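CymD (Pseudomonas putida, PDB 6Z34) forms an outer-membrane channel of the FadL family that probably takes up monoaromatic hydrocarbons by lateral diffusion through the barrel wall. Local coordinates at residues Val12-Phe23 and Val338-Arg346; Met30-Thr38 and Arg138-Gln146. One frame throughout, in Å; residues are numbered along the deposited sequence.

Interaction 1. Residues Val12-Phe23 and Val338-Arg346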
ATOM      1  N   VAL A  12      11.517  -1.771 -11.022  1.00 49.26           N
ATOM      2  CA  VAL A  12      12.330  -0.695 -11.584  1.00 57.50           C
ATOM      3  C   VAL A  12      12.268   0.529 -10.680  1.00 58.28           C
ATOM      4  O   VAL A  12      13.298   1.143 -10.354  1.00 46.64           O
ATOM      5  CB  VAL A  12      11.858  -0.365 -13.014  1.00 59.95           C
ATOM      6  CG1 VAL A  12      12.615   0.807 -13.553  1.00 62.99           C
ATOM      7  CG2 VAL A  12      12.004  -1.583 -13.947  1.00 59.50           C
ATOM      8  N   SER A  13      11.054   0.907 -10.283  1.00 45.18           N
ATOM      9  CA  SER A  13      10.877   1.961  -9.296  1.00 48.38           C
ATOM     10  C   SER A  13      11.519   1.579  -7.961  1.00 53.12           C
ATOM     11  O   SER A  13      12.298   2.355  -7.394  1.00 55.02           O
ATOM     12  CB  SER A  13       9.390   2.237  -9.139  1.00 46.70           C
ATOM     13  OG  SER A  13       9.113   2.799  -7.898  1.00 50.45           O
ATOM     14  N   GLN A  14      11.231   0.373  -7.453  1.00 49.30           N
ATOM     15  CA  GLN A  14      11.796  -0.019  -6.158  1.00 49.66           C
ATOM     16  C   GLN A  14      13.314  -0.131  -6.217  1.00 52.19           C
ATOM     17  O   GLN A  14      13.999   0.194  -5.247  1.00 57.47           O
ATOM     18  CB  GLN A  14      11.194  -1.342  -5.671  1.00 53.93           C
ATOM     19  CG  GLN A  14       9.768  -1.246  -5.136  1.00 61.72           C
ATOM     20  CD  GLN A  14       9.197  -2.595  -4.725  1.00 69.73           C
ATOM     21  OE1 GLN A  14       9.904  -3.444  -4.183  1.00 75.34           O
ATOM     22  NE2 GLN A  14       7.915  -2.800  -4.991  1.00 68.23           N
ATOM     23  N   GLY A  15      13.863  -0.605  -7.339  1.00 59.75           N
ATOM     24  CA  GLY A  15      15.307  -0.684  -7.451  1.00 52.16           C
ATOM     25  C   GLY A  15      15.971   0.670  -7.396  1.00 58.77           C
ATOM     26  O   GLY A  15      17.173   0.759  -7.103  1.00 52.81           O
ATOM     27  N   MET A  16      15.209   1.733  -7.658  1.00 52.35           N
ATOM     28  CA  MET A  16      15.706   3.102  -7.678  1.00 59.36           C
ATOM     29  C   MET A  16      15.112   3.912  -6.530  1.00 64.19           C
ATOM     30  O   MET A  16      14.805   5.096  -6.689  1.00 60.18           O
ATOM     31  CB  MET A  16      15.389   3.742  -9.031  1.00 56.73           C
ATOM     32  CG  MET A  16      15.982   2.978 -10.232  1.00 61.19           C
ATOM     33  SD  MET A  16      15.905   3.876 -11.813  1.00 56.44           S
ATOM     34  CE  MET A  16      14.374   3.190 -12.349  1.00 58.97           C
ATOM     35  N   GLY A  17      14.907   3.263  -5.381  1.00 57.64           N
ATOM     36  CA  GLY A  17      14.518   3.964  -4.177  1.00 51.85           C
ATOM     37  C   GLY A  17      13.106   4.502  -4.147  1.00 53.56           C
ATOM     38  O   GLY A  17      12.790   5.265  -3.235  1.00 51.25           O
ATOM     39  N   GLY A  18      12.247   4.144  -5.110  1.00 51.10           N
ATOM     40  CA  GLY A  18      10.857   4.582  -5.115  1.00 48.11           C
ATOM     41  C   GLY A  18      10.463   5.637  -6.135  1.00 53.45           C
ATOM     42  O   GLY A  18       9.323   6.125  -6.092  1.00 52.67           O
ATOM     43  N   ILE A  19      11.344   5.997  -7.062  1.00 50.90           N
ATOM     44  CA  ILE A  19      11.025   7.084  -7.980  1.00 47.38           C
ATOM     45  C   ILE A  19       9.988   6.626  -9.002  1.00 47.67           C
ATOM     46  O   ILE A  19       9.739   5.425  -9.153  1.00 46.66           O
ATOM     47  CB  ILE A  19      12.304   7.594  -8.652  1.00 55.28           C
ATOM     48  CG1 ILE A  19      13.001   6.432  -9.368  1.00 57.47           C
ATOM     49  CG2 ILE A  19      13.228   8.231  -7.585  1.00 49.36           C
ATOM     50  CD1 ILE A  19      12.490   6.162 -10.808  1.00 49.09           C
ATOM     51  N   GLY A  20       9.403   7.574  -9.735  1.00 48.27           N
ATOM     52  CA  GLY A  20       8.505   7.236 -10.821  1.00 51.18           C
ATOM     53  C   GLY A  20       7.633   8.373 -11.320  1.00 52.48           C
ATOM     54  O   GLY A  20       6.894   8.204 -12.291  1.00 47.79           O
ATOM     55  N   ALA A  21       7.698   9.533 -10.662  1.00 48.49           N
ATOM     56  CA  ALA A  21       6.883  10.674 -11.079  1.00 50.55           C
ATOM     57  C   ALA A  21       7.203  11.119 -12.508  1.00 50.45           C
ATOM     58  O   ALA A  21       6.329  11.639 -13.212  1.00 52.38           O
ATOM     59  CB  ALA A  21       7.100  11.833 -10.110  1.00 54.65           C
ATOM     60  N   ALA A  22       8.452  10.955 -12.940  1.00 46.22           N
ATOM     61  CA  ALA A  22       8.879  11.373 -14.260  1.00 53.45           C
ATOM     62  C   ALA A  22       9.626  10.277 -15.005  1.00 58.98           C
ATOM     63  O   ALA A  22       9.893  10.430 -16.202  1.00 58.12           O
ATOM     64  CB  ALA A  22       9.775  12.622 -14.164  1.00 48.96           C
ATOM     65  N   PHE A  23       9.949   9.175 -14.344  1.00 54.63           N
ATOM     66  CA  PHE A  23      10.768   8.131 -14.922  1.00 53.98           C
ATOM     67  C   PHE A  23       9.898   6.974 -15.404  1.00 57.59           C
ATOM     68  O   PHE A  23       8.982   6.542 -14.697  1.00 58.55           O
ATOM     69  CB  PHE A  23      11.773   7.631 -13.900  1.00 51.31           C
ATOM     70  CG  PHE A  23      12.809   6.747 -14.488  1.00 56.95           C
ATOM     71  CD1 PHE A  23      12.667   5.357 -14.453  1.00 49.40           C
ATOM     72  CD2 PHE A  23      13.924   7.295 -15.093  1.00 52.17           C
ATOM     73  CE1 PHE A  23      13.633   4.558 -15.020  1.00 45.90           C
ATOM     74  CE2 PHE A  23      14.894   6.490 -15.638  1.00 50.40           C
ATOM     75  CZ  PHE A  23      14.758   5.131 -15.596  1.00 50.25           C
ATOM     76  N   VAL A 338       8.233  11.911   1.835  1.00 63.42           N
ATOM     77  CA  VAL A 338       9.124  10.875   1.346  1.00 59.46           C
ATOM     78  C   VAL A 338      10.007  11.479   0.274  1.00 61.68           C
ATOM     79  O   VAL A 338       9.537  12.241  -0.580  1.00 61.83           O
ATOM     80  CB  VAL A 338       8.354   9.655   0.803  1.00 58.68           C
ATOM     81  CG1 VAL A 338       9.335   8.594   0.346  1.00 54.86           C
ATOM     82  CG2 VAL A 338       7.425   9.095   1.875  1.00 56.04           C
ATOM     83  N   TYR A 339      11.287  11.146   0.334  1.00 57.46           N
ATOM     84  CA  TYR A 339      12.256  11.536  -0.673  1.00 51.05           C
ATOM     85  C   TYR A 339      12.832  10.270  -1.274  1.00 53.22           C
ATOM     86  O   TYR A 339      13.278   9.389  -0.530  1.00 53.56           O
ATOM     87  CB  TYR A 339      13.371  12.385  -0.075  1.00 51.58           C
ATOM     88  CG  TYR A 339      12.894  13.603   0.667  1.00 62.22           C
ATOM     89  CD1 TYR A 339      12.685  14.808   0.004  1.00 73.79           C
ATOM     90  CD2 TYR A 339      12.680  13.561   2.043  1.00 74.53           C
ATOM     91  CE1 TYR A 339      12.265  15.939   0.690  1.00 80.28           C
ATOM     92  CE2 TYR A 339      12.262  14.682   2.739  1.00 77.17           C
ATOM     93  CZ  TYR A 339      12.053  15.866   2.056  1.00 83.66           C
ATOM     94  OH  TYR A 339      11.629  16.974   2.743  1.00 88.68           O
ATOM     95  N   SER A 340      12.833  10.194  -2.608  1.00 50.92           N
ATOM     96  CA  SER A 340      13.326   9.042  -3.359  1.00 55.12           C
ATOM     97  C   SER A 340      14.412   9.473  -4.343  1.00 58.05           C
ATOM     98  O   SER A 340      14.215  10.410  -5.124  1.00 52.77           O
ATOM     99  CB  SER A 340      12.188   8.351  -4.137  1.00 51.27           C
ATOM    100  OG  SER A 340      11.213   7.783  -3.280  1.00 60.73           O
ATOM    101  N   LEU A 341      15.525   8.740  -4.350  1.00 58.94           N
ATOM    102  CA  LEU A 341      16.672   9.040  -5.194  1.00 43.01           C
ATOM    103  C   LEU A 341      17.245   7.735  -5.719  1.00 58.77           C
ATOM    104  O   LEU A 341      17.632   6.875  -4.921  1.00 53.62           O
ATOM    105  CB  LEU A 341      17.745   9.807  -4.399  1.00 44.29           C
ATOM    106  CG  LEU A 341      19.111  10.093  -5.039  1.00 58.47           C
ATOM    107  CD1 LEU A 341      18.992  10.875  -6.364  1.00 47.77           C
ATOM    108  CD2 LEU A 341      20.031  10.842  -4.045  1.00 54.17           C
ATOM    109  N   GLY A 342      17.319   7.591  -7.053  1.00 57.16           N
ATOM    110  CA  GLY A 342      17.938   6.424  -7.655  1.00 57.30           C
ATOM    111  C   GLY A 342      18.624   6.715  -8.978  1.00 54.85           C
ATOM    112  O   GLY A 342      18.486   7.800  -9.548  1.00 54.29           O
ATOM    113  N   ALA A 343      19.360   5.711  -9.474  1.00 51.70           N
ATOM    114  CA  ALA A 343      20.103   5.802 -10.728  1.00 53.60           C
ATOM    115  C   ALA A 343      20.038   4.480 -11.484  1.00 60.65           C
ATOM    116  O   ALA A 343      19.835   3.416 -10.894  1.00 60.26           O
ATOM    117  CB  ALA A 343      21.569   6.179 -10.498  1.00 48.56           C
ATOM    118  N   GLN A 344      20.258   4.560 -12.802  1.00 60.78           N
ATOM    119  CA  GLN A 344      20.167   3.415 -13.706  1.00 59.85           C
ATOM    120  C   GLN A 344      21.284   3.484 -14.745  1.00 61.62           C
ATOM    121  O   GLN A 344      21.448   4.512 -15.409  1.00 63.64           O
ATOM    122  CB  GLN A 344      18.789   3.382 -14.394  1.00 53.01           C
ATOM    123  CG  GLN A 344      18.689   2.439 -15.580  1.00 57.23           C
ATOM    124  CD  GLN A 344      17.271   2.316 -16.147  1.00 60.19           C
ATOM    125  OE1 GLN A 344      16.394   1.725 -15.514  1.00 59.08           O
ATOM    126  NE2 GLN A 344      17.051   2.846 -17.353  1.00 50.58           N
ATOM    127  N   TYR A 345      22.046   2.397 -14.887  1.00 62.84           N
ATOM    128  CA  TYR A 345      23.119   2.283 -15.873  1.00 70.25           C
ATOM    129  C   TYR A 345      22.802   1.128 -16.812  1.00 68.94           C
ATOM    130  O   TYR A 345      22.719  -0.021 -16.361  1.00 61.24           O
ATOM    131  CB  TYR A 345      24.478   2.049 -15.205  1.00 89.35           C
ATOM    132  CG  TYR A 345      25.620   1.783 -16.179  1.00118.88           C
ATOM    133  CD1 TYR A 345      25.980   2.727 -17.140  1.00129.96           C
ATOM    134  CD2 TYR A 345      26.346   0.596 -16.131  1.00130.81           C
ATOM    135  CE1 TYR A 345      27.029   2.495 -18.032  1.00135.71           C
ATOM    136  CE2 TYR A 345      27.401   0.355 -17.020  1.00137.27           C
ATOM    137  CZ  TYR A 345      27.735   1.309 -17.968  1.00137.52           C
ATOM    138  OH  TYR A 345      28.774   1.089 -18.855  1.00138.22           O
ATOM    139  N   ARG A 346      22.628   1.442 -18.109  1.00 66.59           N
ATOM    140  CA  ARG A 346      22.447   0.444 -19.168  1.00 67.48           C
ATOM    141  C   ARG A 346      23.812  -0.072 -19.594  1.00 70.65           C
ATOM    142  O   ARG A 346      24.601   0.673 -20.177  1.00 86.33           O
ATOM    143  CB  ARG A 346      21.719   1.043 -20.371  1.00 63.93           C
ATOM    144  CG  ARG A 346      20.344   1.596 -20.047  1.00 70.04           C
ATOM    145  CD  ARG A 346      19.400   1.586 -21.244  1.00 71.39           C
ATOM    146  NE  ARG A 346      18.093   2.137 -20.883  1.00 83.81           N
ATOM    147  CZ  ARG A 346      16.974   1.427 -20.755  1.00 90.27           C
ATOM    148  NH1 ARG A 346      16.977   0.113 -20.971  1.00 89.78           N
ATOM    149  NH2 ARG A 346      15.845   2.039 -20.415  1.00 94.29           N
TER
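The N-terminal hatch of this FadL-type barrel meets the inner wall here, with the turn Met16-Ile19 lying against Ser340-Gln344 of strand 336-347. The helix before the turn ends in a Schellman motif, with Gly17 as its C-prime residue, and runs into a type I' turn. The backbones come close at Met16 and Gly342, whose CA atoms are 4.0 Å apart. Side chains at Gly17, Gly18 or Gly342 would collide with the opposite segment, so the three glycines permit this approach. Met16 O makes a CA-H...O contact with Gly342 CA. The one hydrogen bond across runs from Ser340 OG to Gly17 O, 3.0 Å; the hydroxyl is tilted 31° from the carbonyl plane. Ile19 CG2 lies 3.4 Å from Ser340 O and also touches Ser340 CB. Met16 holds CG anti to its carbonyl carbon (chi1 -58°) and is extended at chi2, which together put SD beside Gln344 CB at 3.9 Å. Gln344 is extended, and its OE1 accepts a hydrogen bond from Arg354 NE of strand 351-362. The Gln344 amide stands 76° from the Phe23 ring, and its NE2 lies in the ring plane at the edge, 3.7 Å from Phe23 CZ.

Interaction 2. Residues Met30-Thr38 and Arg138-Gln146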
ATOM      1  N   MET A  30       0.748   2.999 -14.119  1.00 44.65           N
ATOM      2  CA  MET A  30      -0.665   2.913 -13.758  1.00 52.03           C
ATOM      3  C   MET A  30      -0.916   3.255 -12.287  1.00 52.68           C
ATOM      4  O   MET A  30      -1.949   3.842 -11.932  1.00 44.49           O
ATOM      5  CB  MET A  30      -1.182   1.488 -14.033  1.00 55.63           C
ATOM      6  CG  MET A  30      -1.860   1.322 -15.354  1.00 64.87           C
ATOM      7  SD  MET A  30      -2.518  -0.316 -15.727  1.00 56.43           S
ATOM      8  CE  MET A  30      -1.145  -1.382 -15.366  1.00 45.72           C
ATOM      9  N   MET A  31       0.010   2.855 -11.419  1.00 46.52           N
ATOM     10  CA  MET A  31      -0.168   3.015  -9.983  1.00 57.84           C
ATOM     11  C   MET A  31       0.726   4.093  -9.407  1.00 53.01           C
ATOM     12  O   MET A  31       0.793   4.225  -8.188  1.00 48.86           O
ATOM     13  CB  MET A  31       0.097   1.697  -9.256  1.00 64.47           C
ATOM     14  CG  MET A  31      -0.935   0.609  -9.534  1.00 72.86           C
ATOM     15  SD  MET A  31      -2.598   1.007  -8.935  1.00 71.76           S
ATOM     16  CE  MET A  31      -2.238   1.592  -7.304  1.00 60.65           C
ATOM     17  N   LEU A  32       1.440   4.846 -10.245  1.00 40.10           N
ATOM     18  CA  LEU A  32       2.247   5.945  -9.724  1.00 46.66           C
ATOM     19  C   LEU A  32       1.858   7.204 -10.475  1.00 48.14           C
ATOM     20  O   LEU A  32       0.906   7.902 -10.090  1.00 47.62           O
ATOM     21  CB  LEU A  32       3.743   5.663  -9.846  1.00 43.35           C
ATOM     22  CG  LEU A  32       4.540   6.418  -8.769  1.00 58.28           C
ATOM     23  CD1 LEU A  32       5.732   5.591  -8.317  1.00 52.21           C
ATOM     24  CD2 LEU A  32       4.984   7.812  -9.204  1.00 65.41           C
ATOM     25  N   ASN A  33       2.558   7.491 -11.566  1.00 45.82           N
ATOM     26  CA  ASN A  33       2.151   8.583 -12.446  1.00 45.38           C
ATOM     27  C   ASN A  33       1.798   7.966 -13.789  1.00 47.57           C
ATOM     28  O   ASN A  33       2.693   7.614 -14.582  1.00 43.54           O
ATOM     29  CB  ASN A  33       3.230   9.657 -12.580  1.00 40.19           C
ATOM     30  CG  ASN A  33       2.785  10.835 -13.470  1.00 53.61           C
ATOM     31  OD1 ASN A  33       1.612  10.925 -13.891  1.00 47.63           O
ATOM     32  ND2 ASN A  33       3.719  11.744 -13.756  1.00 53.32           N
ATOM     33  N   PRO A  34       0.511   7.782 -14.073  1.00 48.16           N
ATOM     34  CA  PRO A  34       0.121   7.166 -15.348  1.00 40.40           C
ATOM     35  C   PRO A  34       0.550   7.964 -16.570  1.00 41.23           C
ATOM     36  O   PRO A  34       0.591   7.396 -17.666  1.00 42.92           O
ATOM     37  CB  PRO A  34      -1.409   7.064 -15.240  1.00 45.21           C
ATOM     38  CG  PRO A  34      -1.797   7.867 -14.035  1.00 49.93           C
ATOM     39  CD  PRO A  34      -0.620   7.939 -13.143  1.00 50.33           C
ATOM     40  N   ALA A  35       0.908   9.245 -16.428  1.00 44.58           N
ATOM     41  CA  ALA A  35       1.420   9.976 -17.586  1.00 41.30           C
ATOM     42  C   ALA A  35       2.687   9.331 -18.126  1.00 44.62           C
ATOM     43  O   ALA A  35       2.982   9.468 -19.321  1.00 46.48           O
ATOM     44  CB  ALA A  35       1.684  11.444 -17.237  1.00 43.55           C
ATOM     45  N   THR A  36       3.426   8.581 -17.287  1.00 43.03           N
ATOM     46  CA  THR A  36       4.678   7.999 -17.775  1.00 45.22           C
ATOM     47  C   THR A  36       4.449   6.849 -18.747  1.00 53.97           C
ATOM     48  O   THR A  36       5.403   6.419 -19.403  1.00 53.04           O
ATOM     49  CB  THR A  36       5.565   7.503 -16.631  1.00 42.07           C
ATOM     50  OG1 THR A  36       4.860   6.536 -15.850  1.00 43.74           O
ATOM     51  CG2 THR A  36       6.072   8.699 -15.741  1.00 42.10           C
ATOM     52  N   LEU A  37       3.218   6.336 -18.844  1.00 52.75           N
ATOM     53  CA  LEU A  37       2.932   5.257 -19.778  1.00 48.30           C
ATOM     54  C   LEU A  37       3.138   5.667 -21.227  1.00 48.47           C
ATOM     55  O   LEU A  37       3.413   4.800 -22.058  1.00 52.11           O
ATOM     56  CB  LEU A  37       1.505   4.767 -19.591  1.00 45.89           C
ATOM     57  CG  LEU A  37       1.212   4.240 -18.197  1.00 49.37           C
ATOM     58  CD1 LEU A  37      -0.285   4.043 -18.055  1.00 46.15           C
ATOM     59  CD2 LEU A  37       2.008   2.955 -17.977  1.00 42.28           C
ATOM     60  N   THR A  38       3.037   6.961 -21.553  1.00 49.92           N
ATOM     61  CA  THR A  38       3.370   7.381 -22.917  1.00 52.81           C
ATOM     62  C   THR A  38       4.841   7.156 -23.260  1.00 50.89           C
ATOM     63  O   THR A  38       5.184   7.195 -24.445  1.00 53.61           O
ATOM     64  CB  THR A  38       2.987   8.854 -23.168  1.00 49.87           C
ATOM     65  OG1 THR A  38       3.708   9.734 -22.290  1.00 56.32           O
ATOM     66  CG2 THR A  38       1.508   9.047 -22.974  1.00 52.99           C
ATOM     67  N   ARG A 138      -5.712  -3.304  -5.685  1.00 42.38           N
ATOM     68  CA  ARG A 138      -6.112  -2.151  -6.484  1.00 43.94           C
ATOM     69  C   ARG A 138      -6.168  -2.552  -7.953  1.00 54.35           C
ATOM     70  O   ARG A 138      -5.232  -3.166  -8.490  1.00 50.06           O
ATOM     71  CB  ARG A 138      -5.170  -0.963  -6.240  1.00 44.26           C
ATOM     72  CG  ARG A 138      -4.893  -0.764  -4.747  1.00 53.98           C
ATOM     73  CD  ARG A 138      -4.132   0.540  -4.407  1.00 62.87           C
ATOM     74  NE  ARG A 138      -4.936   1.699  -4.751  1.00 58.77           N
ATOM     75  CZ  ARG A 138      -5.332   2.643  -3.907  1.00 58.77           C
ATOM     76  NH1 ARG A 138      -4.977   2.600  -2.615  1.00 55.54           N
ATOM     77  NH2 ARG A 138      -6.089   3.641  -4.378  1.00 49.70           N
ATOM     78  N   ILE A 139      -7.298  -2.265  -8.584  1.00 50.23           N
ATOM     79  CA  ILE A 139      -7.521  -2.664  -9.964  1.00 44.07           C
ATOM     80  C   ILE A 139      -7.682  -1.390 -10.778  1.00 47.68           C
ATOM     81  O   ILE A 139      -8.802  -0.876 -10.886  1.00 46.31           O
ATOM     82  CB  ILE A 139      -8.752  -3.575 -10.106  1.00 44.37           C
ATOM     83  CG1 ILE A 139      -8.619  -4.800  -9.197  1.00 39.28           C
ATOM     84  CG2 ILE A 139      -8.955  -3.973 -11.581  1.00 42.46           C
ATOM     85  CD1 ILE A 139      -9.871  -5.695  -9.183  1.00 53.40           C
ATOM     86  N   PRO A 140      -6.600  -0.851 -11.345  1.00 50.97           N
ATOM     87  CA  PRO A 140      -6.692   0.414 -12.081  1.00 50.69           C
ATOM     88  C   PRO A 140      -7.268   0.245 -13.468  1.00 49.44           C
ATOM     89  O   PRO A 140      -7.076  -0.776 -14.130  1.00 50.47           O
ATOM     90  CB  PRO A 140      -5.233   0.873 -12.171  1.00 51.79           C
ATOM     91  CG  PRO A 140      -4.472  -0.419 -12.202  1.00 59.09           C
ATOM     92  CD  PRO A 140      -5.207  -1.320 -11.230  1.00 47.83           C
ATOM     93  N   PHE A 141      -8.005   1.269 -13.889  1.00 49.54           N
ATOM     94  CA  PHE A 141      -8.369   1.470 -15.289  1.00 47.31           C
ATOM     95  C   PHE A 141      -7.715   2.782 -15.678  1.00 49.65           C
ATOM     96  O   PHE A 141      -8.036   3.830 -15.108  1.00 52.03           O
ATOM     97  CB  PHE A 141      -9.883   1.486 -15.489  1.00 51.85           C
ATOM     98  CG  PHE A 141     -10.569   0.271 -14.914  1.00 67.37           C
ATOM     99  CD1 PHE A 141     -10.839   0.186 -13.550  1.00 67.42           C
ATOM    100  CD2 PHE A 141     -10.916  -0.800 -15.723  1.00 68.41           C
ATOM    101  CE1 PHE A 141     -11.451  -0.928 -13.010  1.00 54.54           C
ATOM    102  CE2 PHE A 141     -11.530  -1.918 -15.189  1.00 67.93           C
ATOM    103  CZ  PHE A 141     -11.793  -1.983 -13.821  1.00 59.77           C
ATOM    104  N   SER A 142      -6.747   2.711 -16.591  1.00 49.63           N
ATOM    105  CA  SER A 142      -5.783   3.782 -16.766  1.00 46.99           C
ATOM    106  C   SER A 142      -5.687   4.162 -18.230  1.00 50.74           C
ATOM    107  O   SER A 142      -5.857   3.325 -19.125  1.00 45.23           O
ATOM    108  CB  SER A 142      -4.410   3.380 -16.253  1.00 50.86           C
ATOM    109  OG  SER A 142      -3.573   4.511 -16.098  1.00 62.54           O
ATOM    110  N   ALA A 143      -5.410   5.443 -18.460  1.00 47.08           N
ATOM    111  CA  ALA A 143      -5.248   5.968 -19.804  1.00 48.01           C
ATOM    112  C   ALA A 143      -4.240   7.101 -19.752  1.00 47.28           C
ATOM    113  O   ALA A 143      -4.095   7.768 -18.724  1.00 50.18           O
ATOM    114  CB  ALA A 143      -6.582   6.463 -20.379  1.00 36.51           C
ATOM    115  N   ALA A 144      -3.546   7.326 -20.871  1.00 42.92           N
ATOM    116  CA  ALA A 144      -2.585   8.410 -20.941  1.00 44.57           C
ATOM    117  C   ALA A 144      -2.546   8.938 -22.371  1.00 50.28           C
ATOM    118  O   ALA A 144      -2.921   8.249 -23.326  1.00 47.09           O
ATOM    119  CB  ALA A 144      -1.197   7.961 -20.470  1.00 48.42           C
ATOM    120  N   TYR A 145      -2.105  10.186 -22.507  1.00 50.95           N
ATOM    121  CA  TYR A 145      -2.198  10.879 -23.782  1.00 53.93           C
ATOM    122  C   TYR A 145      -1.037  11.850 -23.901  1.00 65.04           C
ATOM    123  O   TYR A 145      -0.749  12.589 -22.951  1.00 57.11           O
ATOM    124  CB  TYR A 145      -3.539  11.615 -23.908  1.00 48.98           C
ATOM    125  CG  TYR A 145      -3.721  12.369 -25.214  1.00 55.24           C
ATOM    126  CD1 TYR A 145      -3.958  11.689 -26.410  1.00 57.60           C
ATOM    127  CD2 TYR A 145      -3.662  13.764 -25.254  1.00 60.34           C
ATOM    128  CE1 TYR A 145      -4.133  12.382 -27.606  1.00 54.17           C
ATOM    129  CE2 TYR A 145      -3.830  14.471 -26.448  1.00 49.79           C
ATOM    130  CZ  TYR A 145      -4.058  13.770 -27.623  1.00 55.92           C
ATOM    131  OH  TYR A 145      -4.237  14.447 -28.815  1.00 58.95           O
ATOM    132  N   GLN A 146      -0.375  11.828 -25.064  1.00 56.91           N
ATOM    133  CA  GLN A 146       0.650  12.816 -25.408  1.00 56.42           C
ATOM    134  C   GLN A 146      -0.052  14.028 -25.991  1.00 56.63           C
ATOM    135  O   GLN A 146      -0.493  14.004 -27.143  1.00 53.06           O
ATOM    136  CB  GLN A 146       1.650  12.264 -26.416  1.00 62.96           C
ATOM    137  CG  GLN A 146       2.754  11.413 -25.840  1.00 79.34           C
ATOM    138  CD  GLN A 146       3.592  10.778 -26.929  1.00 89.38           C
ATOM    139  OE1 GLN A 146       3.087  10.474 -28.007  1.00 90.74           O
ATOM    140  NE2 GLN A 146       4.877  10.581 -26.659  1.00 97.95           N
TER
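Met30 and Met31 reach Pro140 from two directions, each chain crossing the proline ring at about a right angle. Met30 SD lies 4.0 Å from Pro140 CG, and the sulfur of Met31 touches the same carbon. Met30 is bent at its last torsion, and its chi1 of -96° is off a staggered position. Its CG is pressed tightly on Ser142 CB at 3.4 Å. With an alanine here, a gap would probably open beside Pro140 and Ser142, and Phe101 on the neighbouring strand would lose one of the side chains packed on it.

Met31 starts with CG anti to its carbonyl carbon and folds at chi2 and chi3. This brings the methyl to Arg138, where CE lies 3.6 Å from Arg138 CD and meets the guanidinium obliquely. Arg138 NH2 forms a salt bridge with Asp158 and also bonds Thr244 OG1.

The segment 30-38 belongs to the hatch that plugs FadL-family barrels, and it contains the Asn-Pro-Ala sequence of the family. Asn33 forms an Asx turn, in which OD1 accepts from Ala35 N with the donor 62° out of the carbonyl plane. Asn33 O takes both Thr36 N and Thr36 OG1. The turn leads into the 3-10 segment 34-38, which faces strand 131-146.

Pro34 CB sits 3.5 Å from Ser142 OG, and Leu37 CD1 approaches the same hydroxyl. That buried oxygen is paired with Ser156 OG and Ala155 O. Ala144 CB meets Pro34 O at 3.4 Å. Thr38 has OG1 between its backbone N and carbonyl carbon (chi1 62°), where it can bond Ser152 OG. With OG1 there, CG2 is anti to the carbonyl carbon and rests on Ala144 CB; Thr38 CB packs 3.7 Å from Gln146 CG.

How the interactions relate
Both contacts join the N-terminal hatch to the inner wall of the barrel, and their centres are about 17 Å apart. Interaction 1 uses the end of helix 10-15, the turn and loop after it as far as Phe23, and strand 336-347. Interaction 2 uses the loop that follows, before strand 43-58, and strand 131-146. Both segments of interaction 2 fall between the two segments of interaction 1 in the sequence. The two hatch segments also touch each other. Ala21 O and Asn33 ND2 are 2.7 Å apart, a probable hydrogen bond, and Leu32 CD2 packs on Gly20 and Ala21. The hatch thus bridges two separate strands of the wall, as expected for a plug filling the barrel lumen.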